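Local coordinates for calcium uptake protein 2, mitochondrial (Homo sapiens, PDB 6LB7) that probably senses calcium through EF-hands and helps regulate calcium uptake into mitochondria through the uniporter, at residues E209-F214 against K296-D301. Numbering follows the deposited sequence.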
ATOM      1  N   GLU B 209      21.140 -16.455  13.230  1.00 14.11           N
ATOM      2  CA  GLU B 209      20.156 -17.221  13.999  1.00 16.77           C
ATOM      3  C   GLU B 209      18.893 -16.421  14.244  1.00 14.88           C
ATOM      4  O   GLU B 209      17.783 -16.961  14.142  1.00 12.21           O
ATOM      5  CB  GLU B 209      20.727 -17.654  15.345  1.00 16.32           C
ATOM      6  CG  GLU B 209      21.799 -18.695  15.313  1.00 38.34           C
ATOM      7  CD  GLU B 209      22.448 -18.824  16.675  1.00 50.21           C
ATOM      8  OE1 GLU B 209      23.614 -19.248  16.751  1.00 49.12           O
ATOM      9  OE2 GLU B 209      21.792 -18.457  17.678  1.00 58.13           O
ATOM     10  N   TRP B 210      19.033 -15.140  14.612  1.00 12.32           N
ATOM     11  CA  TRP B 210      17.851 -14.288  14.712  1.00 15.06           C
ATOM     12  C   TRP B 210      17.101 -14.240  13.381  1.00 13.22           C
ATOM     13  O   TRP B 210      15.877 -14.412  13.325  1.00 14.26           O
ATOM     14  CB  TRP B 210      18.264 -12.874  15.147  1.00 11.95           C
ATOM     15  CG  TRP B 210      17.138 -11.891  15.047  1.00 11.69           C
ATOM     16  CD1 TRP B 210      16.155 -11.656  15.988  1.00 11.46           C
ATOM     17  CD2 TRP B 210      16.878 -10.986  13.962  1.00 11.69           C
ATOM     18  NE1 TRP B 210      15.310 -10.675  15.544  1.00 11.31           N
ATOM     19  CE2 TRP B 210      15.732 -10.247  14.305  1.00 11.44           C
ATOM     20  CE3 TRP B 210      17.497 -10.742  12.730  1.00 11.90           C
ATOM     21  CZ2 TRP B 210      15.179  -9.280  13.454  1.00 18.32           C
ATOM     22  CZ3 TRP B 210      16.945  -9.776  11.878  1.00 11.86           C
ATOM     23  CH2 TRP B 210      15.797  -9.058  12.250  1.00 15.28           C
ATOM     24  N   LEU B 211      17.828 -14.017  12.284  1.00 13.14           N
ATOM     25  CA  LEU B 211      17.171 -13.770  11.001  1.00 17.98           C
ATOM     26  C   LEU B 211      16.384 -14.989  10.533  1.00 17.38           C
ATOM     27  O   LEU B 211      15.312 -14.849   9.939  1.00 12.17           O
ATOM     28  CB  LEU B 211      18.218 -13.364   9.957  1.00 17.58           C
ATOM     29  CG  LEU B 211      17.788 -13.009   8.532  1.00 17.87           C
ATOM     30  CD1 LEU B 211      16.954 -11.778   8.533  1.00 12.49           C
ATOM     31  CD2 LEU B 211      19.013 -12.795   7.645  1.00 18.89           C
ATOM     32  N   LEU B 212      16.899 -16.186  10.799  1.00 11.38           N
ATOM     33  CA  LEU B 212      16.334 -17.444  10.339  1.00 19.22           C
ATOM     34  C   LEU B 212      15.440 -18.099  11.382  1.00 21.50           C
ATOM     35  O   LEU B 212      14.979 -19.219  11.174  1.00 21.48           O
ATOM     36  CB  LEU B 212      17.473 -18.413   9.953  1.00 11.82           C
ATOM     37  CG  LEU B 212      18.318 -17.993   8.748  1.00 17.65           C
ATOM     38  CD1 LEU B 212      19.564 -18.860   8.624  1.00 12.50           C
ATOM     39  CD2 LEU B 212      17.464 -18.096   7.500  1.00 20.95           C
ATOM     40  N   PHE B 213      15.186 -17.425  12.499  1.00 19.94           N
ATOM     41  CA  PHE B 213      14.507 -18.068  13.618  1.00 21.61           C
ATOM     42  C   PHE B 213      13.098 -18.537  13.259  1.00 16.04           C
ATOM     43  O   PHE B 213      12.643 -19.558  13.783  1.00 19.35           O
ATOM     44  CB  PHE B 213      14.463 -17.111  14.795  1.00 19.62           C
ATOM     45  CG  PHE B 213      14.055 -17.757  16.087  1.00 21.25           C
ATOM     46  CD1 PHE B 213      14.880 -18.669  16.705  1.00 18.61           C
ATOM     47  CD2 PHE B 213      12.849 -17.442  16.678  1.00 20.89           C
ATOM     48  CE1 PHE B 213      14.508 -19.261  17.895  1.00 26.75           C
ATOM     49  CE2 PHE B 213      12.470 -18.036  17.878  1.00 26.80           C
ATOM     50  CZ  PHE B 213      13.296 -18.934  18.485  1.00 23.10           C
ATOM     51  N   PHE B 214      12.392 -17.817  12.387  1.00 16.17           N
ATOM     52  CA  PHE B 214      11.040 -18.198  11.987  1.00 18.83           C
ATOM     53  C   PHE B 214      10.995 -18.851  10.608  1.00 25.79           C
ATOM     54  O   PHE B 214       9.925 -18.911   9.985  1.00 24.67           O
ATOM     55  CB  PHE B 214      10.118 -16.978  12.037  1.00 15.65           C
ATOM     56  CG  PHE B 214       9.878 -16.473  13.432  1.00 23.42           C
ATOM     57  CD1 PHE B 214       9.101 -17.200  14.324  1.00 25.94           C
ATOM     58  CD2 PHE B 214      10.457 -15.291  13.864  1.00 21.77           C
ATOM     59  CE1 PHE B 214       8.888 -16.741  15.621  1.00 28.91           C
ATOM     60  CE2 PHE B 214      10.254 -14.825  15.153  1.00 23.60           C
ATOM     61  CZ  PHE B 214       9.471 -15.554  16.041  1.00 27.26           C
ATOM     62  N   LYS B 296      26.504 -13.485   2.282  1.00 23.56           N
ATOM     63  CA  LYS B 296      27.035 -14.832   2.498  1.00 26.68           C
ATOM     64  C   LYS B 296      25.911 -15.852   2.634  1.00 19.21           C
ATOM     65  O   LYS B 296      26.040 -16.993   2.171  1.00 23.63           O
ATOM     66  CB  LYS B 296      27.943 -14.882   3.729  1.00 31.60           C
ATOM     67  CG  LYS B 296      29.212 -14.039   3.629  1.00 41.37           C
ATOM     68  CD  LYS B 296      30.312 -14.739   2.864  1.00 51.91           C
ATOM     69  CE  LYS B 296      31.652 -14.033   3.071  1.00 53.45           C
ATOM     70  NZ  LYS B 296      32.030 -13.999   4.517  1.00 57.73           N
ATOM     71  N   ILE B 297      24.801 -15.474   3.271  1.00 21.91           N
ATOM     72  CA  ILE B 297      23.710 -16.435   3.471  1.00 21.64           C
ATOM     73  C   ILE B 297      22.906 -16.648   2.190  1.00 26.76           C
ATOM     74  O   ILE B 297      22.502 -17.777   1.876  1.00 22.17           O
ATOM     75  CB  ILE B 297      22.782 -15.981   4.615  1.00 21.37           C
ATOM     76  CG1 ILE B 297      23.531 -15.882   5.958  1.00 24.13           C
ATOM     77  CG2 ILE B 297      21.585 -16.930   4.741  1.00 23.10           C
ATOM     78  CD1 ILE B 297      22.670 -15.228   7.061  1.00 18.08           C
ATOM     79  N   PHE B 298      22.610 -15.571   1.458  1.00 22.28           N
ATOM     80  CA  PHE B 298      21.656 -15.637   0.360  1.00 21.05           C
ATOM     81  C   PHE B 298      22.297 -15.441  -1.018  1.00 26.60           C
ATOM     82  O   PHE B 298      21.576 -15.272  -1.999  1.00 21.57           O
ATOM     83  CB  PHE B 298      20.533 -14.613   0.577  1.00 19.32           C
ATOM     84  CG  PHE B 298      19.712 -14.858   1.832  1.00 16.82           C
ATOM     85  CD1 PHE B 298      19.978 -14.149   2.999  1.00 16.30           C
ATOM     86  CD2 PHE B 298      18.674 -15.783   1.834  1.00 22.20           C
ATOM     87  CE1 PHE B 298      19.235 -14.358   4.153  1.00 22.15           C
ATOM     88  CE2 PHE B 298      17.920 -16.001   2.989  1.00 28.81           C
ATOM     89  CZ  PHE B 298      18.199 -15.284   4.146  1.00 23.27           C
ATOM     90  N   ASP B 299      23.625 -15.455  -1.129  1.00 29.61           N
ATOM     91  CA  ASP B 299      24.232 -15.620  -2.456  1.00 30.91           C
ATOM     92  C   ASP B 299      24.295 -17.117  -2.699  1.00 24.83           C
ATOM     93  O   ASP B 299      25.213 -17.806  -2.253  1.00 33.48           O
ATOM     94  CB  ASP B 299      25.605 -14.963  -2.558  1.00 31.73           C
ATOM     95  CG  ASP B 299      26.330 -15.305  -3.876  1.00 41.95           C
ATOM     96  OD1 ASP B 299      25.705 -15.866  -4.798  1.00 37.48           O
ATOM     97  OD2 ASP B 299      27.529 -14.993  -4.000  1.00 44.60           O
ATOM     98  N   LEU B 300      23.271 -17.624  -3.384  1.00 28.17           N
ATOM     99  CA  LEU B 300      23.055 -19.055  -3.537  1.00 33.81           C
ATOM    100  C   LEU B 300      23.675 -19.629  -4.808  1.00 48.02           C
ATOM    101  O   LEU B 300      23.705 -20.856  -4.954  1.00 47.03           O
ATOM    102  CB  LEU B 300      21.552 -19.367  -3.524  1.00 28.70           C
ATOM    103  CG  LEU B 300      20.781 -18.968  -2.259  1.00 32.03           C
ATOM    104  CD1 LEU B 300      19.372 -19.532  -2.296  1.00 33.19           C
ATOM    105  CD2 LEU B 300      21.492 -19.391  -0.979  1.00 29.74           C
ATOM    106  N   ASP B 301      24.167 -18.781  -5.720  1.00 47.93           N
ATOM    107  CA  ASP B 301      24.741 -19.236  -6.980  1.00 52.55           C
ATOM    108  C   ASP B 301      26.255 -19.121  -7.032  1.00 58.67           C
ATOM    109  O   ASP B 301      26.869 -19.702  -7.932  1.00 63.54           O
ATOM    110  CB  ASP B 301      24.142 -18.456  -8.162  1.00 50.05           C
ATOM    111  CG  ASP B 301      22.662 -18.704  -8.327  1.00 47.61           C
ATOM    112  OD1 ASP B 301      22.200 -19.784  -7.900  1.00 51.86           O
ATOM    113  OD2 ASP B 301      21.961 -17.827  -8.876  1.00 48.02           O
TER
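Leu211, the last residue of helix 204-211, and Leu212, the first to leave helical geometry, meet Ile297 and Phe298 where helix 288-298 runs into a loop whose sequence and helix-loop-helix setting fit an EF-hand, with 308-320 as the exiting helix. The calcium ion seen in this structure is bound in a different loop, which contains Asp109 and Glu120. The present contact is a worked example of two helix ends joined by side chains alone: the backbones stay well apart, with the CA atoms of Leu212 and Ile297 10.1 Å from each other, and they are linked by the methyl ends of branched aliphatic side chains and one aromatic ring, all buried.

Leu211 swings CG away from its backbone nitrogen (chi1 -178°), and chi2 of 65° leaves CD2, not CD1, as the extended branch, which meets the edge of the Phe298 ring near its plane, Leu211 CD2 lying 3.8 Å from Phe298 CE1. Leu211 and Phe298 approach each other from opposite directions. Leu211 CD2 also lies 4.4 Å from Ile297 CD1. Leu212 adds a second methyl, its CD2 4.4 Å from Phe298 CZ and oblique to the ring.

The ring is also backed from within its own segment, since Ile297 CG2 sits 3.5 Å above the plane of the Phe298 ring, on one face and offset toward the rim. Around this hydrophobic cluster, Tyr223 and Val314 pack on Phe298, Phe245 and Leu315 on Leu211, and Trp224 on Leu212. Just past the ring the EF-hand-like loop begins, where Asp299 OD1 accepts a hydrogen bond from Gly302 N and a weak, long one (3.4 Å) from Asp301 N.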